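Local coordinates for fructokinase (Xylella fastidiosa Temecula1, PDB 3LJS), which probably phosphorylates fructose at the expense of ATP, as a member of the PfkB family of carbohydrate kinases, at residues F107-P110 against P111-D114; D144-E147 against V148-G152; A263-G266 against G267-Y270; Q274-D278 against A279-I283. All coordinates share one frame; numbering follows the deposited sequence.

Contact 1 of 4, residues F107-P110 against P111-D114; sequences FYRP and PAAD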
loop_
_atom_site.group_PDB
_atom_site.type_symbol
_atom_site.label_atom_id
_atom_site.label_comp_id
_atom_site.label_asym_id
_atom_site.label_seq_id
_atom_site.Cartn_x
_atom_site.Cartn_y
_atom_site.Cartn_z
ATOM N N PHE B 107 -1.557 3.284 7.325
ATOM C CA PHE B 107 -2.403 3.579 6.176
ATOM C C PHE B 107 -1.672 4.040 4.924
ATOM O O PHE B 107 -0.711 4.807 4.995
ATOM C CB PHE B 107 -3.412 4.673 6.540
ATOM C CG PHE B 107 -4.357 4.298 7.640
ATOM C CD1 PHE B 107 -5.467 3.505 7.381
ATOM C CD2 PHE B 107 -4.147 4.756 8.937
ATOM C CE1 PHE B 107 -6.361 3.169 8.399
ATOM C CE2 PHE B 107 -5.032 4.428 9.963
ATOM C CZ PHE B 107 -6.143 3.631 9.689
ATOM N N TYR B 108 -2.140 3.562 3.776
ATOM C CA TYR B 108 -1.605 3.993 2.497
ATOM C C TYR B 108 -2.760 4.836 1.967
ATOM O O TYR B 108 -3.547 4.386 1.122
ATOM C CB TYR B 108 -1.306 2.792 1.584
ATOM C CG TYR B 108 0.035 2.160 1.898
ATOM C CD1 TYR B 108 1.137 2.356 1.060
ATOM C CD2 TYR B 108 0.233 1.463 3.092
ATOM C CE1 TYR B 108 2.405 1.878 1.412
ATOM C CE2 TYR B 108 1.495 0.985 3.454
ATOM C CZ TYR B 108 2.576 1.204 2.611
ATOM O OH TYR B 108 3.829 0.791 2.997
ATOM N N ARG B 109 -2.877 6.059 2.491
ATOM C CA ARG B 109 -3.970 6.921 2.075
ATOM C C ARG B 109 -3.804 8.440 1.952
ATOM O O ARG B 109 -4.786 9.129 1.686
ATOM C CB ARG B 109 -5.207 6.624 2.933
ATOM C CG ARG B 109 -6.474 7.336 2.465
ATOM C CD ARG B 109 -7.687 6.787 3.173
ATOM N NE ARG B 109 -8.932 7.379 2.705
ATOM C CZ ARG B 109 -9.457 8.505 3.176
ATOM N NH1 ARG B 109 -8.842 9.186 4.137
ATOM N NH2 ARG B 109 -10.626 8.930 2.713
ATOM N N PRO B 110 -2.604 9.007 2.179
ATOM C CA PRO B 110 -2.718 10.456 1.967
ATOM C C PRO B 110 -3.356 10.543 0.572
ATOM O O PRO B 110 -4.253 11.355 0.348
ATOM C CB PRO B 110 -1.268 10.927 2.005
ATOM C CG PRO B 110 -0.653 9.985 3.018
ATOM C CD PRO B 110 -1.251 8.632 2.637
ATOM N N PRO B 111 -2.888 9.697 -0.381
ATOM C CA PRO B 111 -3.416 9.638 -1.750
ATOM C C PRO B 111 -4.119 8.279 -1.892
ATOM O O PRO B 111 -3.587 7.254 -1.459
ATOM C CB PRO B 111 -2.164 9.721 -2.603
ATOM C CG PRO B 111 -1.221 8.869 -1.843
ATOM C CD PRO B 111 -1.493 9.208 -0.373
ATOM N N ALA B 112 -5.315 8.273 -2.470
ATOM C CA ALA B 112 -6.071 7.040 -2.658
ATOM C C ALA B 112 -7.283 7.290 -3.552
ATOM O O ALA B 112 -7.759 8.419 -3.675
ATOM C CB ALA B 112 -6.518 6.478 -1.307
ATOM N N ALA B 113 -7.785 6.227 -4.163
ATOM C CA ALA B 113 -8.921 6.335 -5.062
ATOM C C ALA B 113 -10.166 6.983 -4.459
ATOM O O ALA B 113 -10.777 7.854 -5.085
ATOM C CB ALA B 113 -9.273 4.957 -5.607
ATOM N N ASP B 114 -10.542 6.572 -3.249
ATOM C CA ASP B 114 -11.755 7.106 -2.625
ATOM C C ASP B 114 -11.734 8.619 -2.409
ATOM O O ASP B 114 -12.787 9.258 -2.338
ATOM C CB ASP B 114 -12.046 6.389 -1.294
ATOM C CG ASP B 114 -11.152 6.857 -0.163
ATOM O OD1 ASP B 114 -10.032 6.318 -0.002
ATOM O OD2 ASP B 114 -11.572 7.775 0.572
HETATM O O HOH W 1 -3.047 4.418 -1.651
#

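Contact 2 of 4, residues D144-E147 against V148-G152; sequences DIAE and VTFEG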
loop_
_atom_site.group_PDB
_atom_site.type_symbol
_atom_site.label_atom_id
_atom_site.label_comp_id
_atom_site.label_asym_id
_atom_site.label_seq_id
_atom_site.Cartn_x
_atom_site.Cartn_y
_atom_site.Cartn_z
ATOM N N ASP B 144 -10.958 19.093 -0.664
ATOM C CA ASP B 144 -11.802 18.683 -1.783
ATOM C C ASP B 144 -12.831 17.607 -1.439
ATOM O O ASP B 144 -14.019 17.761 -1.728
ATOM C CB ASP B 144 -10.936 18.197 -2.948
ATOM C CG ASP B 144 -10.157 19.325 -3.615
ATOM O OD1 ASP B 144 -9.374 19.032 -4.539
ATOM O OD2 ASP B 144 -10.330 20.500 -3.224
ATOM N N ILE B 145 -12.384 16.516 -0.830
ATOM C CA ILE B 145 -13.305 15.444 -0.487
ATOM C C ILE B 145 -14.304 15.901 0.585
ATOM O O ILE B 145 -15.469 15.500 0.572
ATOM C CB ILE B 145 -12.534 14.175 -0.035
ATOM C CG1 ILE B 145 -13.480 12.972 -0.019
ATOM C CG2 ILE B 145 -11.898 14.397 1.328
ATOM C CD1 ILE B 145 -14.039 12.614 -1.394
ATOM N N ALA B 146 -13.861 16.760 1.497
ATOM C CA ALA B 146 -14.744 17.269 2.543
ATOM C C ALA B 146 -15.912 18.045 1.935
ATOM O O ALA B 146 -17.063 17.865 2.335
ATOM C CB ALA B 146 -13.967 18.168 3.497
ATOM N N GLU B 147 -15.614 18.913 0.971
ATOM C CA GLU B 147 -16.650 19.704 0.321
ATOM C C GLU B 147 -17.632 18.792 -0.406
ATOM O O GLU B 147 -18.831 19.061 -0.438
ATOM C CB GLU B 147 -16.033 20.702 -0.667
ATOM C CG GLU B 147 -17.065 21.394 -1.562
ATOM C CD GLU B 147 -18.090 22.216 -0.786
ATOM O OE1 GLU B 147 -19.136 22.563 -1.379
ATOM O OE2 GLU B 147 -17.853 22.527 0.403
ATOM N N VAL B 148 -17.118 17.717 -0.995
ATOM C CA VAL B 148 -17.966 16.754 -1.695
ATOM C C VAL B 148 -18.920 16.098 -0.683
ATOM O O VAL B 148 -20.110 15.909 -0.961
ATOM C CB VAL B 148 -17.108 15.662 -2.386
ATOM C CG1 VAL B 148 -17.994 14.534 -2.890
ATOM C CG2 VAL B 148 -16.327 16.278 -3.559
ATOM N N THR B 149 -18.400 15.769 0.497
ATOM C CA THR B 149 -19.222 15.147 1.530
ATOM C C THR B 149 -20.304 16.135 2.001
ATOM O O THR B 149 -21.471 15.764 2.136
ATOM C CB THR B 149 -18.362 14.685 2.747
ATOM O OG1 THR B 149 -17.310 13.819 2.294
ATOM C CG2 THR B 149 -19.218 13.914 3.756
ATOM N N PHE B 150 -19.929 17.391 2.227
ATOM C CA PHE B 150 -20.904 18.380 2.674
ATOM C C PHE B 150 -21.997 18.565 1.624
ATOM O O PHE B 150 -23.178 18.626 1.960
ATOM C CB PHE B 150 -20.232 19.728 2.963
ATOM C CG PHE B 150 -19.144 19.663 4.006
ATOM C CD1 PHE B 150 -19.290 18.876 5.146
ATOM C CD2 PHE B 150 -17.988 20.428 3.865
ATOM C CE1 PHE B 150 -18.300 18.850 6.136
ATOM C CE2 PHE B 150 -16.990 20.412 4.850
ATOM C CZ PHE B 150 -17.148 19.623 5.985
ATOM N N GLU B 151 -21.600 18.642 0.354
ATOM C CA GLU B 151 -22.553 18.817 -0.738
ATOM C C GLU B 151 -23.503 17.627 -0.801
ATOM O O GLU B 151 -24.696 17.786 -1.065
ATOM C CB GLU B 151 -21.813 18.978 -2.071
ATOM C CG GLU B 151 -22.705 19.229 -3.286
ATOM C CD GLU B 151 -23.638 20.437 -3.129
ATOM O OE1 GLU B 151 -23.313 21.369 -2.361
ATOM O OE2 GLU B 151 -24.699 20.459 -3.793
ATOM N N GLY B 152 -22.967 16.433 -0.566
ATOM C CA GLY B 152 -23.806 15.251 -0.570
ATOM C C GLY B 152 -24.834 15.329 0.550
ATOM O O GLY B 152 -26.001 14.974 0.363
#

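Contact 3 of 4, residues A263-G266 against G267-Y270; sequences AFVG and GMLY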
loop_
_atom_site.group_PDB
_atom_site.type_symbol
_atom_site.label_atom_id
_atom_site.label_comp_id
_atom_site.label_asym_id
_atom_site.label_seq_id
_atom_site.Cartn_x
_atom_site.Cartn_y
_atom_site.Cartn_z
ATOM N N ALA B 263 -21.728 -1.900 12.465
ATOM C CA ALA B 263 -22.839 -2.849 12.383
ATOM C C ALA B 263 -24.040 -2.261 13.121
ATOM O O ALA B 263 -25.171 -2.342 12.645
ATOM C CB ALA B 263 -22.438 -4.197 12.988
ATOM N N PHE B 264 -23.780 -1.672 14.286
ATOM C CA PHE B 264 -24.821 -1.030 15.088
ATOM C C PHE B 264 -25.522 0.027 14.218
ATOM O O PHE B 264 -26.757 0.118 14.181
ATOM C CB PHE B 264 -24.181 -0.354 16.311
ATOM C CG PHE B 264 -25.147 0.427 17.158
ATOM C CD1 PHE B 264 -25.737 -0.149 18.280
ATOM C CD2 PHE B 264 -25.477 1.734 16.826
ATOM C CE1 PHE B 264 -26.644 0.566 19.057
ATOM C CE2 PHE B 264 -26.380 2.456 17.593
ATOM C CZ PHE B 264 -26.967 1.873 18.713
ATOM N N VAL B 265 -24.721 0.828 13.520
ATOM C CA VAL B 265 -25.259 1.874 12.659
ATOM C C VAL B 265 -26.101 1.277 11.541
ATOM O O VAL B 265 -27.187 1.770 11.243
ATOM C CB VAL B 265 -24.138 2.727 12.049
ATOM C CG1 VAL B 265 -24.719 3.714 11.036
ATOM C CG2 VAL B 265 -23.422 3.492 13.162
ATOM N N GLY B 266 -25.596 0.214 10.928
ATOM C CA GLY B 266 -26.334 -0.437 9.864
ATOM C C GLY B 266 -27.668 -0.927 10.403
ATOM O O GLY B 266 -28.705 -0.766 9.760
ATOM N N GLY B 267 -27.641 -1.518 11.592
ATOM C CA GLY B 267 -28.871 -2.004 12.188
ATOM C C GLY B 267 -29.859 -0.871 12.416
ATOM O O GLY B 267 -31.048 -1.004 12.134
HETATM N N MSE B 268 -29.362 0.253 12.918
HETATM C CA MSE B 268 -30.203 1.415 13.180
HETATM C C MSE B 268 -30.817 2.001 11.907
HETATM O O MSE B 268 -32.030 2.207 11.835
HETATM C CB MSE B 268 -29.389 2.497 13.901
HETATM C CG MSE B 268 -30.141 3.801 14.122
HETATM SE SE MSE B 268 -29.046 5.127 15.039
HETATM C CE MSE B 268 -27.850 5.576 13.582
ATOM N N LEU B 269 -29.982 2.283 10.909
ATOM C CA LEU B 269 -30.483 2.856 9.664
ATOM C C LEU B 269 -31.435 1.888 8.961
ATOM O O LEU B 269 -32.432 2.306 8.376
ATOM C CB LEU B 269 -29.318 3.239 8.747
ATOM C CG LEU B 269 -28.324 4.247 9.356
ATOM C CD1 LEU B 269 -27.269 4.627 8.313
ATOM C CD2 LEU B 269 -29.068 5.497 9.821
ATOM N N TYR B 270 -31.128 0.594 9.027
ATOM C CA TYR B 270 -31.990 -0.414 8.419
ATOM C C TYR B 270 -33.402 -0.291 9.000
ATOM O O TYR B 270 -34.389 -0.290 8.261
ATOM C CB TYR B 270 -31.465 -1.828 8.700
ATOM C CG TYR B 270 -32.504 -2.908 8.455
ATOM C CD1 TYR B 270 -32.780 -3.371 7.164
ATOM C CD2 TYR B 270 -33.260 -3.416 9.509
ATOM C CE1 TYR B 270 -33.795 -4.313 6.935
ATOM C CE2 TYR B 270 -34.272 -4.349 9.294
ATOM C CZ TYR B 270 -34.538 -4.792 8.009
ATOM O OH TYR B 270 -35.563 -5.697 7.815
#

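Contact 4 of 4, residues Q274-D278 against A279-I283; sequences QQFDD and AAALI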
loop_
_atom_site.group_PDB
_atom_site.type_symbol
_atom_site.label_atom_id
_atom_site.label_comp_id
_atom_site.label_asym_id
_atom_site.label_seq_id
_atom_site.Cartn_x
_atom_site.Cartn_y
_atom_site.Cartn_z
ATOM N N GLN B 274 -37.113 0.877 7.311
ATOM C CA GLN B 274 -38.255 -0.032 7.339
ATOM C C GLN B 274 -39.490 0.630 7.961
ATOM O O GLN B 274 -40.605 0.480 7.464
ATOM C CB GLN B 274 -37.922 -1.295 8.149
ATOM C CG GLN B 274 -36.897 -2.239 7.522
ATOM C CD GLN B 274 -37.390 -2.888 6.231
ATOM O OE1 GLN B 274 -38.506 -3.405 6.169
ATOM N NE2 GLN B 274 -36.551 -2.873 5.201
ATOM N N GLN B 275 -39.279 1.374 9.042
ATOM C CA GLN B 275 -40.375 2.007 9.768
ATOM C C GLN B 275 -40.837 3.403 9.349
ATOM O O GLN B 275 -42.004 3.742 9.541
ATOM C CB GLN B 275 -40.038 2.021 11.263
ATOM C CG GLN B 275 -39.688 0.647 11.816
ATOM C CD GLN B 275 -39.408 0.672 13.302
ATOM O OE1 GLN B 275 -38.644 1.509 13.787
ATOM N NE2 GLN B 275 -40.022 -0.252 14.036
ATOM N N PHE B 276 -39.945 4.214 8.790
ATOM C CA PHE B 276 -40.325 5.572 8.392
ATOM C C PHE B 276 -40.937 5.658 6.994
ATOM O O PHE B 276 -40.405 5.085 6.044
ATOM C CB PHE B 276 -39.112 6.509 8.442
ATOM C CG PHE B 276 -38.449 6.604 9.792
ATOM C CD1 PHE B 276 -39.104 6.197 10.949
ATOM C CD2 PHE B 276 -37.168 7.143 9.904
ATOM C CE1 PHE B 276 -38.496 6.330 12.197
ATOM C CE2 PHE B 276 -36.551 7.281 11.147
ATOM C CZ PHE B 276 -37.214 6.875 12.295
ATOM N N ASP B 277 -42.051 6.379 6.862
ATOM C CA ASP B 277 -42.680 6.543 5.549
ATOM C C ASP B 277 -41.842 7.546 4.777
ATOM O O ASP B 277 -41.700 7.454 3.559
ATOM C CB ASP B 277 -44.102 7.111 5.653
ATOM C CG ASP B 277 -45.060 6.182 6.366
ATOM O OD1 ASP B 277 -44.943 4.950 6.192
ATOM O OD2 ASP B 277 -45.945 6.695 7.088
ATOM N N ASP B 278 -41.297 8.515 5.503
ATOM C CA ASP B 278 -40.478 9.559 4.911
ATOM C C ASP B 278 -39.548 10.170 5.954
ATOM O O ASP B 278 -39.558 9.779 7.125
ATOM C CB ASP B 278 -41.363 10.655 4.307
ATOM C CG ASP B 278 -42.422 11.164 5.283
ATOM O OD1 ASP B 278 -42.140 11.262 6.498
ATOM O OD2 ASP B 278 -43.541 11.486 4.826
ATOM N N ALA B 279 -38.756 11.143 5.520
ATOM C CA ALA B 279 -37.801 11.811 6.391
ATOM C C ALA B 279 -38.460 12.492 7.582
ATOM O O ALA B 279 -37.906 12.505 8.683
ATOM C CB ALA B 279 -37.001 12.834 5.592
ATOM N N ALA B 280 -39.639 13.064 7.363
ATOM C CA ALA B 280 -40.343 13.757 8.434
ATOM C C ALA B 280 -40.659 12.834 9.607
ATOM O O ALA B 280 -40.799 13.291 10.739
ATOM C CB ALA B 280 -41.634 14.390 7.896
ATOM N N ALA B 281 -40.764 11.536 9.340
ATOM C CA ALA B 281 -41.062 10.568 10.392
ATOM C C ALA B 281 -40.003 10.537 11.499
ATOM O O ALA B 281 -40.278 10.071 12.607
ATOM C CB ALA B 281 -41.224 9.170 9.790
ATOM N N LEU B 282 -38.795 11.022 11.212
ATOM C CA LEU B 282 -37.740 11.023 12.233
ATOM C C LEU B 282 -38.126 11.912 13.420
ATOM O O LEU B 282 -37.798 11.610 14.576
ATOM C CB LEU B 282 -36.407 11.513 11.642
ATOM C CG LEU B 282 -35.249 11.660 12.634
ATOM C CD1 LEU B 282 -34.856 10.292 13.167
ATOM C CD2 LEU B 282 -34.060 12.318 11.956
ATOM N N ILE B 283 -38.834 13.001 13.132
ATOM C CA ILE B 283 -39.253 13.931 14.175
ATOM C C ILE B 283 -40.181 13.261 15.188
ATOM O O ILE B 283 -39.979 13.383 16.400
ATOM C CB ILE B 283 -39.951 15.168 13.564
ATOM C CG1 ILE B 283 -39.009 15.853 12.571
ATOM C CG2 ILE B 283 -40.331 16.151 14.658
ATOM C CD1 ILE B 283 -37.679 16.286 13.182
#

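Contact 1 of 4, residues F107-P110 against P111-D114
A buried salt bridge closes a loop over two consecutive prolines: Arg109, just before Pro110-Pro111, reaches forward to Asp114, five residues on. The guanidinium is gripped side-on rather than end-on. Arg109 NE donates to Asp114 OD1 at 3.1 Å, and NH2 of Arg109 donates to Asp114 OD2 at 2.6 Å. Both oxygens use their syn lone pairs, both bonds are close to straight, and the two flat groups lie 11° apart, almost coplanar, so the pair of bonds fixes the rotation of the guanidinium as well as its position. The extended arginine chain, with CG anti to the backbone N (chi1 -172°), runs beside Ala112 on its way, and Arg109 CG lies 3.9 Å from Ala112 CB. Asp114 meets it at about a right angle. Further bonds engage the same guanidinium, from NH2 to Asn138 O and from NH1 to Thr141 OG1, so NE, NH1 and NH2 all have acceptors, and the charge that Asp114 balances is probably well stabilised. On the backbone side the turn is drawn together by a water that donates to Tyr108 O at 2.8 Å and to Pro111 O at 2.9 Å, while Arg109 CA lies 3.6 Å from Pro111 O in a CA-H...O contact. At the outer side, Tyr108 OH bonds Thr90 O of the second subunit, and Pro111 packs on Pro111 of that subunit. The loop leaves strand 103-108, outermost in this chain's four-stranded sheet, consistent with the lid of PfkB-family kinases, a sheet that in dimeric members also meets its partner subunit.

Contact 2 of 4, residues D144-E147 against V148-G152
Phe150 lies back over the preceding turn of its helix, one ring face on the carbonyl oxygen of Ala146. That oxygen sits 3.1 Å above the ring plane of Phe150, offset toward the rim, and it also accepts the amide hydrogen of Phe150 N at 2.9 Å (162°). The ring takes this place because CG stands anti to the carbonyl carbon and beside the backbone N (chi1 -58°), which folds it toward the helix start; Phe150 CE2 then comes within 4.0 Å of Ala146 CB. Glu147 crosses Phe150 at about a right angle, with carboxylate and ring planes 73° apart and OE2 of Glu147 4.1 Å from Phe150 CD2. On another side of the helix, the branched Val148 sets CG2 beside the backbone N and 3.3 Å from Asp144 O, and Ile145 CD1 approaches Val148 CB at 4.4 Å. Thr149 OG1 lies 3.0 Å from Ile145 O, which already accepts Thr149 N, but Ser139 O is the stronger hydrogen-bond partner of the hydroxyl. Val148 and Thr149 both pack on Phe10 of strand 6-10, so this is the sheet-facing side of the helix in the beta-alpha-beta unit 130-136, 143-158, 162-166, whereas Phe150 packs against helix 181-189. Glu147 and Glu151, one turn apart, bring their OE1 atoms to 4.5 Å. Arg155 takes Glu151 OE2 in a salt bridge, and with Arg154 bridging both OE1 atoms, the closeness of Glu147 and Glu151 is probably offset by positive charge.

Contact 3 of 4, residues A263-G266 against G267-Y270
Val265 and Leu269, one helical turn apart, form the closest side-chain packing here: they lie side by side and point the same way, with Val265 CG1 3.8 Å from Leu269 CD1. Leu269 sets its CG beside the backbone N (chi1 -58°), which leans the side chain back toward Val265 and brings CG to 3.3 Å from Val265 O. That same oxygen takes the amide of Leu269 N at 2.9 Å, the straightest backbone bond of the stretch at 179°. The neighbouring selenomethionine Met268 is looser: its chain bends at the last torsion (chi3 73°), and its CE stops 4.4 Å from Val265 CG1. The helix 262-275 begins within the second PfkB signature sequence, directly after Gly261, an ATP-binding residue; in this family its N-terminal end probably helps to hold phosphate. Val265 touches Lys195, a further ATP-binding residue, and together with Leu269 it faces His134 in the central sheet; Phe264 and Met268 instead pack on Leu228 and on Ala299 of helix 289-305. Side-chain packing is sparser, though still buried, where Gly266 and Gly267 bring no side chain and the contact is made mostly by backbone: Gly267 N bonds Ala263 O at 2.8 Å, and Tyr270 N bonds Gly266 O at 2.9 Å. Tyr270 CB rests 3.1 Å from Gly266 O, but the ring of Tyr270 is carried away from 263-266.

Contact 4 of 4, residues Q274-D278 against A279-I283
Ala281 N is approached by two oxygens of one residue: it donates to Asp278 O at 3.1 Å and, weakly, to Asp278 OD1 at 3.2 Å (130°). The first bond closes a type I beta turn from Asp278 to Ala281 and the second is a side-chain capping bond ahead of helix 281-286. The backbone bond is off line, Ala281 N standing above the plane of the Asp278 carbonyl, 55° out of it; the bond to OD1 is weak because of its bent angle. The carboxylate reaches forward because CG sits between the backbone N and the carbonyl carbon (chi1 51°), a torsion that also places Asp278 OD1 3.5 Å from Ala280 CB. The acid is exposed and lies near the start of the helix, whose dipole would probably favour its negative form. Beneath the turn, Phe276, the first residue to leave the geometry of helix 262-275, packs its CB 3.7 Å from Ala281 CB. Its ring presents one face to Ala281 O and Leu282 CA, and stands edge-to-face with Phe285. Phe276 and Leu282 also both touch Ile162 of strand 162-166, so the turn that joins the two helices is folded onto the end of the central sheet; Lys5 NZ bonds Phe276 O. Phe276 and Leu282 meet at an oblique angle, Phe276 CE2 standing 4.0 Å from Leu282 CD1.

Contact 3 is the most central of the four, entirely buried and mainly apolar, while contact 4, partly exposed, follows the far end of the same helix 262-275, where the chain turns and Asp278 caps the start of helix 281-286. Contacts 1 and 4 sit on opposite sides of the chain's centre, with centres about 36 Å apart. Contact 1 lies at the probable lid and at the subunit interface and relies on a buried ion pair and a water; contact 2 has its charges on the exposed side of a helix and its apolar residues toward the sheet and a neighbouring helix. These two touch, Asp114 O meeting Ile145 CD1 at 3.7 Å.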